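Local atomic coordinates of increased recombination centers protein 6 (Saccharomyces cerevisiae, PDB entry 3UC9), a protein that acts as a clathrin coat accessory factor with a fold related to small G proteins, and is involved in gross chromosomal rearrangements and telomere healing. Residues 43-47 / 48-52; 63-67 / 68-72; 86-89 / 90-94; 110-114 / 115-119; 184-187 / 188-191. All coordinates share one frame; numbering follows the deposited sequence.

Contact 1. Residues 43-47 / 48-52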
# COMPACT_ATOMS: atom_id res chain seq x y z
N THR A 43 -0.75 -13.22 1.64
CA THR A 43 -1.30 -13.73 2.91
C THR A 43 -0.23 -13.72 4.01
O THR A 43 -0.50 -13.34 5.17
CB THR A 43 -1.96 -15.14 2.78
OG1 THR A 43 -0.95 -16.14 2.57
CG2 THR A 43 -2.95 -15.18 1.63
N GLN A 44 1.00 -14.10 3.66
CA GLN A 44 2.13 -14.02 4.59
C GLN A 44 2.44 -12.56 4.99
O GLN A 44 2.71 -12.27 6.16
CB GLN A 44 3.39 -14.66 3.99
CG GLN A 44 3.32 -16.16 3.76
CD GLN A 44 4.70 -16.76 3.48
OE1 GLN A 44 5.17 -17.64 4.20
NE2 GLN A 44 5.37 -16.26 2.44
N PHE A 45 2.39 -11.65 4.02
CA PHE A 45 2.57 -10.21 4.27
C PHE A 45 1.54 -9.70 5.27
O PHE A 45 1.88 -8.95 6.18
CB PHE A 45 2.47 -9.44 2.95
CG PHE A 45 2.57 -7.94 3.09
CD1 PHE A 45 3.80 -7.30 2.93
CD2 PHE A 45 1.45 -7.18 3.35
CE1 PHE A 45 3.90 -5.92 3.04
CE2 PHE A 45 1.55 -5.78 3.47
CZ PHE A 45 2.77 -5.17 3.31
N LEU A 46 0.29 -10.13 5.12
CA LEU A 46 -0.78 -9.68 6.03
C LEU A 46 -0.52 -10.17 7.45
O LEU A 46 -0.73 -9.44 8.41
CB LEU A 46 -2.14 -10.17 5.55
CG LEU A 46 -2.67 -9.55 4.26
CD1 LEU A 46 -3.86 -10.35 3.75
CD2 LEU A 46 -3.04 -8.09 4.43
N GLN A 47 -0.07 -11.41 7.58
CA GLN A 47 0.29 -11.93 8.89
C GLN A 47 1.44 -11.14 9.51
O GLN A 47 1.40 -10.80 10.69
CB GLN A 47 0.64 -13.43 8.81
CG GLN A 47 1.08 -14.05 10.14
CD GLN A 47 0.02 -13.89 11.23
OE1 GLN A 47 -1.16 -14.15 10.99
NE2 GLN A 47 0.45 -13.47 12.42
N ASP A 48 2.47 -10.86 8.72
CA ASP A 48 3.69 -10.22 9.24
C ASP A 48 3.49 -8.75 9.64
O ASP A 48 4.01 -8.30 10.66
CB ASP A 48 4.84 -10.34 8.22
CG ASP A 48 5.34 -11.78 8.06
OD1 ASP A 48 5.07 -12.63 8.94
OD2 ASP A 48 6.00 -12.05 7.04
N LEU A 49 2.73 -8.01 8.84
CA LEU A 49 2.55 -6.59 9.08
C LEU A 49 1.33 -6.30 9.96
O LEU A 49 1.40 -5.45 10.85
CB LEU A 49 2.42 -5.85 7.75
CG LEU A 49 2.31 -4.33 7.84
CD1 LEU A 49 3.46 -3.73 8.64
CD2 LEU A 49 2.27 -3.75 6.42
N PHE A 50 0.23 -6.99 9.70
CA PHE A 50 -1.05 -6.70 10.37
C PHE A 50 -1.49 -7.76 11.37
O PHE A 50 -2.51 -7.57 12.04
CB PHE A 50 -2.16 -6.51 9.35
CG PHE A 50 -1.92 -5.36 8.41
CD1 PHE A 50 -1.91 -4.06 8.87
CD2 PHE A 50 -1.72 -5.58 7.06
CE1 PHE A 50 -1.70 -3.01 8.01
CE2 PHE A 50 -1.50 -4.54 6.20
CZ PHE A 50 -1.50 -3.25 6.67
N HIS A 51 -0.76 -8.86 11.46
CA HIS A 51 -1.13 -9.98 12.34
C HIS A 51 -2.55 -10.45 12.04
O HIS A 51 -3.35 -10.70 12.95
CB HIS A 51 -0.93 -9.59 13.80
CG HIS A 51 0.41 -8.97 14.06
ND1 HIS A 51 0.57 -7.63 14.35
CD2 HIS A 51 1.65 -9.50 14.03
CE1 HIS A 51 1.85 -7.37 14.50
NE2 HIS A 51 2.53 -8.48 14.32
N CYS A 52 -2.83 -10.57 10.75
CA CYS A 52 -4.13 -10.95 10.24
C CYS A 52 -4.02 -12.30 9.54
O CYS A 52 -3.36 -12.41 8.50
CB CYS A 52 -4.63 -9.89 9.25
SG CYS A 52 -6.23 -10.25 8.53
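The rings of Phe45 and Phe50 meet the leucines one turn away along the helix. Leu49 reaches the Phe45 ring obliquely, its CD2 3.5 Å from Phe45 CZ, and the two side chains run side by side; Trp168 pairs edge-to-face with the same ring. Leu49 also sets its CG over the centre of one face of the Phe50 ring, 4.0 Å above the plane. Leu46 comes to Phe50 at a slant, CD2 to CD2 at 3.9 Å. Phe45 points its ring down the helix because CG lies trans to the backbone N (chi1 177°). Beyond these side chains the helix ends. Phe50 N still bonds to Leu46 O at 2.9 Å, but His51 takes a positive phi of 54°, and Cys52 N turns back to Leu46 O in a weak bond of 3.3 Å. Leu46 O thus accepts two amides at the helix end, while His51 N bonds weakly to Gln47 O. Helix 39-50 lies against the sheet, with Leu46 and Phe50 on Leu76 of strand 71-81 and Phe45 on Ile107 and Ile109 of strand 103-110, while Leu186 and Ile189 of helix 185-195 pack on its flank.

Contact 2. Residues 63-67 / 68-72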
# COMPACT_ATOMS: atom_id res chain seq x y z
N GLN A 63 -9.83 -3.34 12.60
CA GLN A 63 -8.48 -3.67 13.02
C GLN A 63 -7.92 -2.47 13.75
O GLN A 63 -8.40 -1.34 13.57
CB GLN A 63 -7.61 -4.02 11.81
CG GLN A 63 -8.13 -5.20 11.00
CD GLN A 63 -8.22 -6.46 11.83
OE1 GLN A 63 -9.30 -6.86 12.27
NE2 GLN A 63 -7.07 -7.08 12.08
N THR A 64 -6.94 -2.68 14.61
CA THR A 64 -6.32 -1.58 15.32
C THR A 64 -4.91 -1.38 14.80
O THR A 64 -4.15 -2.34 14.66
CB THR A 64 -6.30 -1.81 16.84
OG1 THR A 64 -7.63 -2.09 17.29
CG2 THR A 64 -5.79 -0.57 17.56
N TRP A 65 -4.60 -0.14 14.44
CA TRP A 65 -3.22 0.22 14.17
C TRP A 65 -2.74 1.05 15.34
O TRP A 65 -3.27 2.13 15.60
CB TRP A 65 -3.06 1.00 12.87
CG TRP A 65 -1.61 1.23 12.54
CD1 TRP A 65 -0.87 2.35 12.81
CD2 TRP A 65 -0.72 0.30 11.93
NE1 TRP A 65 0.42 2.17 12.39
CE2 TRP A 65 0.55 0.92 11.85
CE3 TRP A 65 -0.86 -1.00 11.44
CZ2 TRP A 65 1.66 0.29 11.29
CZ3 TRP A 65 0.25 -1.63 10.88
CH2 TRP A 65 1.48 -0.98 10.81
N GLU A 66 -1.73 0.53 16.04
CA GLU A 66 -1.27 1.16 17.25
C GLU A 66 0.25 1.25 17.28
O GLU A 66 0.96 0.36 16.81
CB GLU A 66 -1.80 0.43 18.50
CG GLU A 66 -1.50 -1.07 18.55
CD GLU A 66 -2.18 -1.78 19.73
OE1 GLU A 66 -2.70 -1.09 20.64
OE2 GLU A 66 -2.18 -3.03 19.75
N ASN A 67 0.73 2.36 17.81
CA ASN A 67 2.15 2.56 18.04
C ASN A 67 2.28 3.26 19.38
O ASN A 67 1.30 3.31 20.15
CB ASN A 67 2.77 3.37 16.89
CG ASN A 67 1.97 4.62 16.56
OD1 ASN A 67 1.66 5.42 17.45
ND2 ASN A 67 1.62 4.79 15.29
N ARG A 68 3.46 3.78 19.68
CA ARG A 68 3.69 4.45 20.96
C ARG A 68 2.95 5.78 21.13
O ARG A 68 2.84 6.29 22.24
CB ARG A 68 5.19 4.68 21.15
CG ARG A 68 5.96 3.42 21.38
CD ARG A 68 7.45 3.70 21.38
NE ARG A 68 7.99 3.80 20.02
CZ ARG A 68 9.18 4.32 19.71
NH1 ARG A 68 9.96 4.82 20.66
NH2 ARG A 68 9.57 4.36 18.44
N TYR A 69 2.44 6.33 20.02
CA TYR A 69 1.85 7.68 20.00
C TYR A 69 0.32 7.65 20.00
O TYR A 69 -0.31 8.41 20.74
CB TYR A 69 2.36 8.44 18.79
CG TYR A 69 3.86 8.34 18.66
CD1 TYR A 69 4.69 8.87 19.64
CD2 TYR A 69 4.45 7.67 17.58
CE1 TYR A 69 6.07 8.76 19.54
CE2 TYR A 69 5.83 7.56 17.48
CZ TYR A 69 6.63 8.10 18.46
OH TYR A 69 7.99 7.99 18.36
N TYR A 70 -0.26 6.79 19.18
CA TYR A 70 -1.72 6.77 19.01
C TYR A 70 -2.25 5.39 18.63
O TYR A 70 -1.48 4.49 18.30
CB TYR A 70 -2.13 7.79 17.95
CG TYR A 70 -1.70 7.43 16.53
CD1 TYR A 70 -2.51 6.65 15.71
CD2 TYR A 70 -0.48 7.88 16.01
CE1 TYR A 70 -2.12 6.32 14.42
CE2 TYR A 70 -0.08 7.55 14.71
CZ TYR A 70 -0.92 6.76 13.92
OH TYR A 70 -0.56 6.40 12.63
N LYS A 71 -3.58 5.25 18.69
CA LYS A 71 -4.30 4.09 18.18
C LYS A 71 -5.36 4.61 17.22
O LYS A 71 -6.02 5.62 17.52
CB LYS A 71 -5.07 3.35 19.28
CG LYS A 71 -4.26 2.71 20.38
CD LYS A 71 -5.14 2.37 21.59
CE LYS A 71 -6.38 1.56 21.22
NZ LYS A 71 -7.20 1.23 22.43
N VAL A 72 -5.53 3.94 16.08
CA VAL A 72 -6.60 4.26 15.14
C VAL A 72 -7.21 2.94 14.67
O VAL A 72 -6.51 1.93 14.60
CB VAL A 72 -6.10 5.11 13.96
CG1 VAL A 72 -5.16 4.29 13.07
CG2 VAL A 72 -7.28 5.68 13.16
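This is the closed end of the beta hairpin formed by strands 59-66 and 71-81, at the edge of the mixed sheet. Trp65 and Val72 make a hydrogen-bonded antiparallel pair: Trp65 N reaches Val72 O at 2.8 Å and Val72 N returns to Trp65 O at 2.9 Å. Glu66 and Lys71, a non-hydrogen-bonded pair on the other face, lie alongside each other with Glu66 CB 3.8 Å from Lys71 CG. Asn67 N closes the loop by bonding to Tyr70 O at 3.1 Å. Asn67 OD1 takes Tyr69 N at 2.8 Å, in the carbonyl plane on a lone pair, which makes an Asx turn, and Tyr70 N at 2.9 Å, tilted from that plane. With chi1 at 49°, the Asn67 amide is folded back over the turn. Its ND2 lies over one face of the Tyr70 ring, 3.3 Å from Tyr70 CE2, the amide and ring planes 85° apart. Asp194 of helix 185-195 receives both Asn67 ND2 and Trp65 NE1 on OD1, and its backbone O bonds to Tyr70 OH. Two turn amides on OD1 and Asp194 on ND2 probably hold the Asn67 amide in one orientation, and the turn is tied to that helix.

Contact 3. Residues 86-89 / 90-94; sequences VWVE and EFITP
Trp87 and Phe91, one turn apart on helix 84-91, form the tight half of this contact. The six-membered ring of the indole and the phenyl ring make an offset stack, centroids 4.6 Å apart and planes only 18° from parallel. CH2 of Trp87 sits above one face of the Phe91 ring toward its rim and comes 3.3 Å from Phe91 CD1, while CB of Phe91 lies over the indole face in a CH-pi contact, 4.1 Å from the six-ring centroid. Both side chains leave the helix in the same direction: in each, CG is trans to the backbone N (chi1 -174° in Trp87, -162° in Phe91), which brings the two rings alongside. Phe91 N also bonds to Trp87 O at 2.9 Å. Val88 and Ile92 continue the apolar side more loosely, crossing at a slant with Val88 CG1 3.9 Å from Ile92 CD1.

The outer side is different. Val86 and Glu90 run side by side, but Val86 CG1 and Glu90 OE2 approach no nearer than 4.1 Å, and both residues are exposed, as is Glu89. What joins the two halves there is the backbone bond from Glu90 N to Val86 O, 3.2 Å long.

Leu31 and Leu33 of strand 29-35 lie against Trp87, and Phe124 of helix 121-127 touches both Trp87 and Val88. The indole is not purely greasy, since NE1 donates to Asp79 OD2. The chemistry thus splits by side: stacked aromatics with their one polar N-H satisfied face the interior, and the carboxylates of Glu89 and Glu90 are left on the exposed surface.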
# COMPACT_ATOMS: atom_id res chain seq x y z
N VAL A 86 -5.98 -4.21 -15.69
CA VAL A 86 -7.42 -4.40 -15.73
C VAL A 86 -8.05 -3.96 -14.40
O VAL A 86 -9.08 -3.30 -14.38
CB VAL A 86 -7.80 -5.88 -16.03
CG1 VAL A 86 -9.31 -6.08 -15.91
CG2 VAL A 86 -7.30 -6.28 -17.42
N TRP A 87 -7.41 -4.31 -13.29
CA TRP A 87 -7.87 -3.88 -11.98
C TRP A 87 -7.82 -2.36 -11.83
O TRP A 87 -8.77 -1.74 -11.34
CB TRP A 87 -7.03 -4.56 -10.89
CG TRP A 87 -7.53 -4.28 -9.53
CD1 TRP A 87 -8.42 -5.03 -8.81
CD2 TRP A 87 -7.18 -3.17 -8.71
NE1 TRP A 87 -8.65 -4.45 -7.59
CE2 TRP A 87 -7.89 -3.31 -7.50
CE3 TRP A 87 -6.32 -2.08 -8.87
CZ2 TRP A 87 -7.78 -2.38 -6.46
CZ3 TRP A 87 -6.21 -1.16 -7.84
CH2 TRP A 87 -6.93 -1.32 -6.65
N VAL A 88 -6.72 -1.75 -12.29
CA VAL A 88 -6.57 -0.29 -12.25
C VAL A 88 -7.67 0.40 -13.08
O VAL A 88 -8.25 1.39 -12.64
CB VAL A 88 -5.18 0.13 -12.75
CG1 VAL A 88 -5.12 1.65 -13.01
CG2 VAL A 88 -4.10 -0.30 -11.75
N GLU A 89 -7.96 -0.14 -14.25
CA GLU A 89 -9.01 0.43 -15.09
C GLU A 89 -10.34 0.49 -14.34
O GLU A 89 -11.03 1.50 -14.39
CB GLU A 89 -9.18 -0.33 -16.39
CG GLU A 89 -10.30 0.25 -17.24
CD GLU A 89 -10.24 -0.19 -18.67
OE1 GLU A 89 -10.14 -1.41 -18.91
OE2 GLU A 89 -10.30 0.69 -19.55
N GLU A 90 -10.68 -0.58 -13.64
CA GLU A 90 -11.93 -0.64 -12.86
C GLU A 90 -11.89 0.30 -11.65
O GLU A 90 -12.88 0.96 -11.30
CB GLU A 90 -12.20 -2.08 -12.42
CG GLU A 90 -12.44 -3.06 -13.57
CD GLU A 90 -12.37 -4.54 -13.17
OE1 GLU A 90 -11.85 -4.87 -12.07
OE2 GLU A 90 -12.83 -5.38 -13.97
N PHE A 91 -10.73 0.38 -11.01
CA PHE A 91 -10.55 1.20 -9.82
C PHE A 91 -10.71 2.71 -10.11
O PHE A 91 -11.22 3.47 -9.28
CB PHE A 91 -9.18 0.90 -9.21
CG PHE A 91 -9.04 1.34 -7.80
CD1 PHE A 91 -9.64 0.62 -6.77
CD2 PHE A 91 -8.30 2.47 -7.48
CE1 PHE A 91 -9.50 1.03 -5.45
CE2 PHE A 91 -8.15 2.87 -6.17
CZ PHE A 91 -8.76 2.16 -5.15
N ILE A 92 -10.28 3.11 -11.31
CA ILE A 92 -10.26 4.51 -11.78
C ILE A 92 -11.62 5.07 -12.23
O ILE A 92 -11.75 6.27 -12.47
CB ILE A 92 -9.31 4.61 -13.01
CG1 ILE A 92 -7.90 4.98 -12.59
CG2 ILE A 92 -9.82 5.59 -14.07
CD1 ILE A 92 -6.96 5.01 -13.79
N THR A 93 -12.61 4.19 -12.36
CA THR A 93 -13.91 4.58 -12.90
C THR A 93 -14.67 5.51 -11.94
O THR A 93 -14.45 5.47 -10.73
CB THR A 93 -14.76 3.33 -13.20
OG1 THR A 93 -15.86 3.66 -14.05
CG2 THR A 93 -15.27 2.71 -11.92
N PRO A 94 -15.58 6.36 -12.48
CA PRO A 94 -16.41 7.22 -11.64
C PRO A 94 -17.18 6.47 -10.55
O PRO A 94 -17.33 6.98 -9.44
CB PRO A 94 -17.39 7.86 -12.63
CG PRO A 94 -16.66 7.87 -13.91
CD PRO A 94 -15.77 6.67 -13.92

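Contact 4. Residues 110-114 / 115-119; sequences TDIRQ and TKPQE
Thr115 OG1 sits between two oxygens, Thr110 OG1 at 2.7 Å and the backbone O of Asp111 at 3.0 Å; which of them it serves as donor is not settled. The two threonine side chains slide past one another in opposite directions. Thr115 OG1 occupies the position between backbone N and carbonyl carbon (chi1 59°), turned back toward the start of the short helix 112-115, which directly follows strand 103-110 of the Rossmann-like sheet. Asp111 O also takes Thr115 N at 3.0 Å. Asp111 is the N-cap residue, and its OD1 has a further partner in Asn140 ND2. At the far end Lys116 leaves the helix with positive phi. Its N bonds to Ile112 O at 2.9 Å, and its chain bends at the last torsion. Pro117 CD then packs on Ile112 CB at 4.0 Å, the two side chains roughly perpendicular, and Ile112 also rests on Ile148 and Leu151 of helix 145-155. Polar groups thus serve the helix throughout: Asp111 OD1 weakly caps Arg113 N and Gln114 N, Asn138 takes Ile112 N, and Lys116 NZ meets Arg113 O at 3.1 Å, while the hydroxyl of buried Thr110 lies between Thr115 OG1 and Asp35 OD1.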
# COMPACT_ATOMS: atom_id res chain seq x y z
N THR A 110 3.74 -7.49 -5.68
CA THR A 110 3.95 -8.00 -7.03
C THR A 110 5.42 -8.20 -7.38
O THR A 110 6.31 -7.89 -6.59
CB THR A 110 3.30 -7.07 -8.10
OG1 THR A 110 3.23 -7.75 -9.37
CG2 THR A 110 4.08 -5.78 -8.25
N ASP A 111 5.64 -8.75 -8.56
CA ASP A 111 6.98 -8.83 -9.15
C ASP A 111 7.05 -7.64 -10.08
O ASP A 111 6.42 -7.66 -11.12
CB ASP A 111 7.14 -10.15 -9.92
CG ASP A 111 8.43 -10.22 -10.72
OD1 ASP A 111 9.13 -9.20 -10.87
OD2 ASP A 111 8.74 -11.31 -11.21
N ILE A 112 7.77 -6.59 -9.69
CA ILE A 112 7.70 -5.34 -10.45
C ILE A 112 8.37 -5.41 -11.83
O ILE A 112 8.07 -4.59 -12.69
CB ILE A 112 8.24 -4.10 -9.66
CG1 ILE A 112 9.75 -4.18 -9.46
CG2 ILE A 112 7.51 -3.96 -8.34
CD1 ILE A 112 10.34 -2.92 -8.87
N ARG A 113 9.26 -6.37 -12.02
CA ARG A 113 9.85 -6.61 -13.34
C ARG A 113 8.81 -7.18 -14.31
O ARG A 113 8.83 -6.87 -15.50
CB ARG A 113 11.04 -7.56 -13.26
CG ARG A 113 12.33 -6.92 -12.77
CD ARG A 113 13.50 -7.81 -13.08
NE ARG A 113 14.73 -7.40 -12.40
CZ ARG A 113 15.63 -6.54 -12.87
NH1 ARG A 113 15.46 -5.92 -14.04
NH2 ARG A 113 16.72 -6.28 -12.15
N GLN A 114 7.91 -8.01 -13.79
CA GLN A 114 6.87 -8.65 -14.60
C GLN A 114 5.69 -7.72 -14.85
O GLN A 114 5.20 -7.62 -15.98
CB GLN A 114 6.39 -9.93 -13.89
CG GLN A 114 5.27 -10.71 -14.59
CD GLN A 114 4.76 -11.89 -13.74
OE1 GLN A 114 3.58 -12.25 -13.79
NE2 GLN A 114 5.65 -12.48 -12.96
N THR A 115 5.23 -7.04 -13.80
CA THR A 115 3.98 -6.27 -13.87
C THR A 115 4.20 -4.77 -14.08
O THR A 115 3.27 -4.07 -14.48
CB THR A 115 3.11 -6.50 -12.61
OG1 THR A 115 3.83 -6.11 -11.44
CG2 THR A 115 2.73 -7.97 -12.49
N LYS A 116 5.42 -4.29 -13.83
CA LYS A 116 5.77 -2.88 -14.05
C LYS A 116 4.65 -1.90 -13.68
O LYS A 116 4.15 -1.16 -14.54
CB LYS A 116 6.21 -2.67 -15.51
CG LYS A 116 7.42 -3.51 -15.91
CD LYS A 116 8.00 -3.06 -17.24
CE LYS A 116 9.06 -4.01 -17.73
NZ LYS A 116 8.48 -5.30 -18.20
N PRO A 117 4.25 -1.90 -12.40
CA PRO A 117 3.18 -1.01 -11.97
C PRO A 117 3.53 0.48 -12.13
O PRO A 117 2.62 1.31 -12.21
CB PRO A 117 2.98 -1.38 -10.49
CG PRO A 117 4.25 -1.99 -10.06
CD PRO A 117 4.82 -2.66 -11.27
N GLN A 118 4.83 0.80 -12.22
CA GLN A 118 5.27 2.16 -12.51
C GLN A 118 4.73 2.73 -13.84
O GLN A 118 4.62 3.94 -13.99
CB GLN A 118 6.81 2.27 -12.48
CG GLN A 118 7.55 1.34 -13.44
CD GLN A 118 7.91 -0.02 -12.85
OE1 GLN A 118 7.14 -0.61 -12.09
NE2 GLN A 118 9.07 -0.52 -13.23
N GLU A 119 4.38 1.85 -14.77
CA GLU A 119 3.79 2.26 -16.07
C GLU A 119 2.34 2.75 -15.96
O GLU A 119 1.85 3.46 -16.84
CB GLU A 119 3.86 1.09 -17.07
CG GLU A 119 5.28 0.72 -17.51
CD GLU A 119 5.33 -0.50 -18.44
OE1 GLU A 119 4.40 -1.35 -18.38
OE2 GLU A 119 6.30 -0.63 -19.22

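Contact 5. Residues 184-187 / 188-191; sequences LGLD and RIQE
Leu186 and Ile189 cross at a slant on the inner side of helix 185-195, touching through their methyl ends with CD1 to CD1 at 3.9 Å. Ile189 has CG1 beside its backbone N (chi1 -58°), which lays that branch back toward the start of the helix, 3.5 Å from Gly185 O. On another side Asp187 and Gln190 also cross obliquely, their carboxylate and amide planes 60° apart; Asp187 OD1 and Gln190 OE1 lie 3.6 Å from each other, two oxygens that merely pass. Asp187 OD1 has a long, weak ion pair with Lys183 NZ. Arg188 and Glu191 are the charged couple. The arginine chain bends at chi2 (54°) and swings its guanidinium toward Glu191, whose CG lies at the edge of that group, in its plane. Arg188 NH1 forms a salt bridge with Glu191 OE1 at 2.9 Å, coming from above the carboxylate plane. NH2 has a second acidic partner, Glu164 OE1 on strand 163-167, and so the arginine bridges helix and strand. Backbone bonds of the helix run from Ile189 N to Gly185 O at 3.3 Å and from Gln190 N to Leu186 O at 2.8 Å. Gly185, near the start of the helix, has a positive phi, which by itself favours glycine. With helix 39-50 as its neighbour, the helix also meets the sheet, where Ile189 reaches Val135 and Val137 of strand 133-138.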
# COMPACT_ATOMS: atom_id res chain seq x y z
N LEU A 184 14.16 0.17 5.84
CA LEU A 184 13.77 -0.55 4.64
C LEU A 184 12.83 -1.69 5.04
O LEU A 184 12.57 -1.90 6.23
CB LEU A 184 14.99 -1.11 3.91
CG LEU A 184 15.96 -0.10 3.30
CD1 LEU A 184 17.20 -0.83 2.81
CD2 LEU A 184 15.31 0.71 2.16
N GLY A 185 12.30 -2.39 4.04
CA GLY A 185 11.50 -3.58 4.28
C GLY A 185 10.18 -3.28 4.95
O GLY A 185 9.62 -2.20 4.76
N LEU A 186 9.69 -4.25 5.73
CA LEU A 186 8.42 -4.08 6.45
C LEU A 186 8.52 -3.01 7.53
O LEU A 186 7.52 -2.37 7.85
CB LEU A 186 7.94 -5.40 7.08
CG LEU A 186 6.70 -6.08 6.48
CD1 LEU A 186 6.73 -6.17 4.96
CD2 LEU A 186 6.50 -7.46 7.10
N ASP A 187 9.72 -2.81 8.09
CA ASP A 187 9.96 -1.75 9.08
C ASP A 187 9.63 -0.38 8.46
O ASP A 187 9.03 0.47 9.11
CB ASP A 187 11.41 -1.78 9.59
CG ASP A 187 11.60 -1.06 10.93
OD1 ASP A 187 10.62 -0.90 11.69
OD2 ASP A 187 12.75 -0.65 11.24
N ARG A 188 10.01 -0.19 7.20
CA ARG A 188 9.71 1.06 6.49
C ARG A 188 8.22 1.22 6.23
O ARG A 188 7.65 2.30 6.39
CB ARG A 188 10.45 1.14 5.16
CG ARG A 188 10.12 2.37 4.30
CD ARG A 188 10.29 3.72 5.04
NE ARG A 188 9.84 4.84 4.21
CZ ARG A 188 9.31 5.99 4.64
NH1 ARG A 188 9.13 6.23 5.94
NH2 ARG A 188 8.94 6.91 3.76
N ILE A 189 7.59 0.14 5.77
CA ILE A 189 6.16 0.16 5.51
C ILE A 189 5.41 0.50 6.81
O ILE A 189 4.48 1.33 6.81
CB ILE A 189 5.65 -1.18 4.93
CG1 ILE A 189 6.39 -1.50 3.63
CG2 ILE A 189 4.14 -1.09 4.67
CD1 ILE A 189 6.00 -2.83 2.99
N GLN A 190 5.82 -0.10 7.92
CA GLN A 190 5.24 0.22 9.24
C GLN A 190 5.35 1.72 9.55
O GLN A 190 4.42 2.32 10.07
CB GLN A 190 5.92 -0.60 10.34
CG GLN A 190 5.34 -0.40 11.74
CD GLN A 190 6.08 -1.22 12.80
OE1 GLN A 190 7.20 -1.67 12.57
NE2 GLN A 190 5.45 -1.41 13.95
N GLU A 191 6.51 2.31 9.23
CA GLU A 191 6.74 3.74 9.45
C GLU A 191 5.83 4.62 8.58
O GLU A 191 5.36 5.67 9.02
CB GLU A 191 8.20 4.09 9.14
CG GLU A 191 8.57 5.53 9.44
CD GLU A 191 10.06 5.80 9.29
OE1 GLU A 191 10.64 5.42 8.25
OE2 GLU A 191 10.64 6.42 10.20

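Contacts 1, 3, 4 and 5 are partly buried, whereas contact 2 is at the surface. Contacts 1 and 5 lie on two helices packed against each other through a largely apolar junction. Contact 2, though a hairpin end, joins them through Trp65, which touches Phe50 of contact 1 and the backbone of Gln190 in contact 5. Contacts 3 and 4 stand apart from that cluster and about 7 Å from each other at their nearest atoms. Contacts 1 and 3 both have buried aromatics on the sheet side; within the segments, contact 3 has an offset stack, whereas contact 1 packs its rings obliquely with leucines. Contacts 2 and 4 rely more on side-chain oxygens gripping the backbone; contact 5 adds a salt bridge.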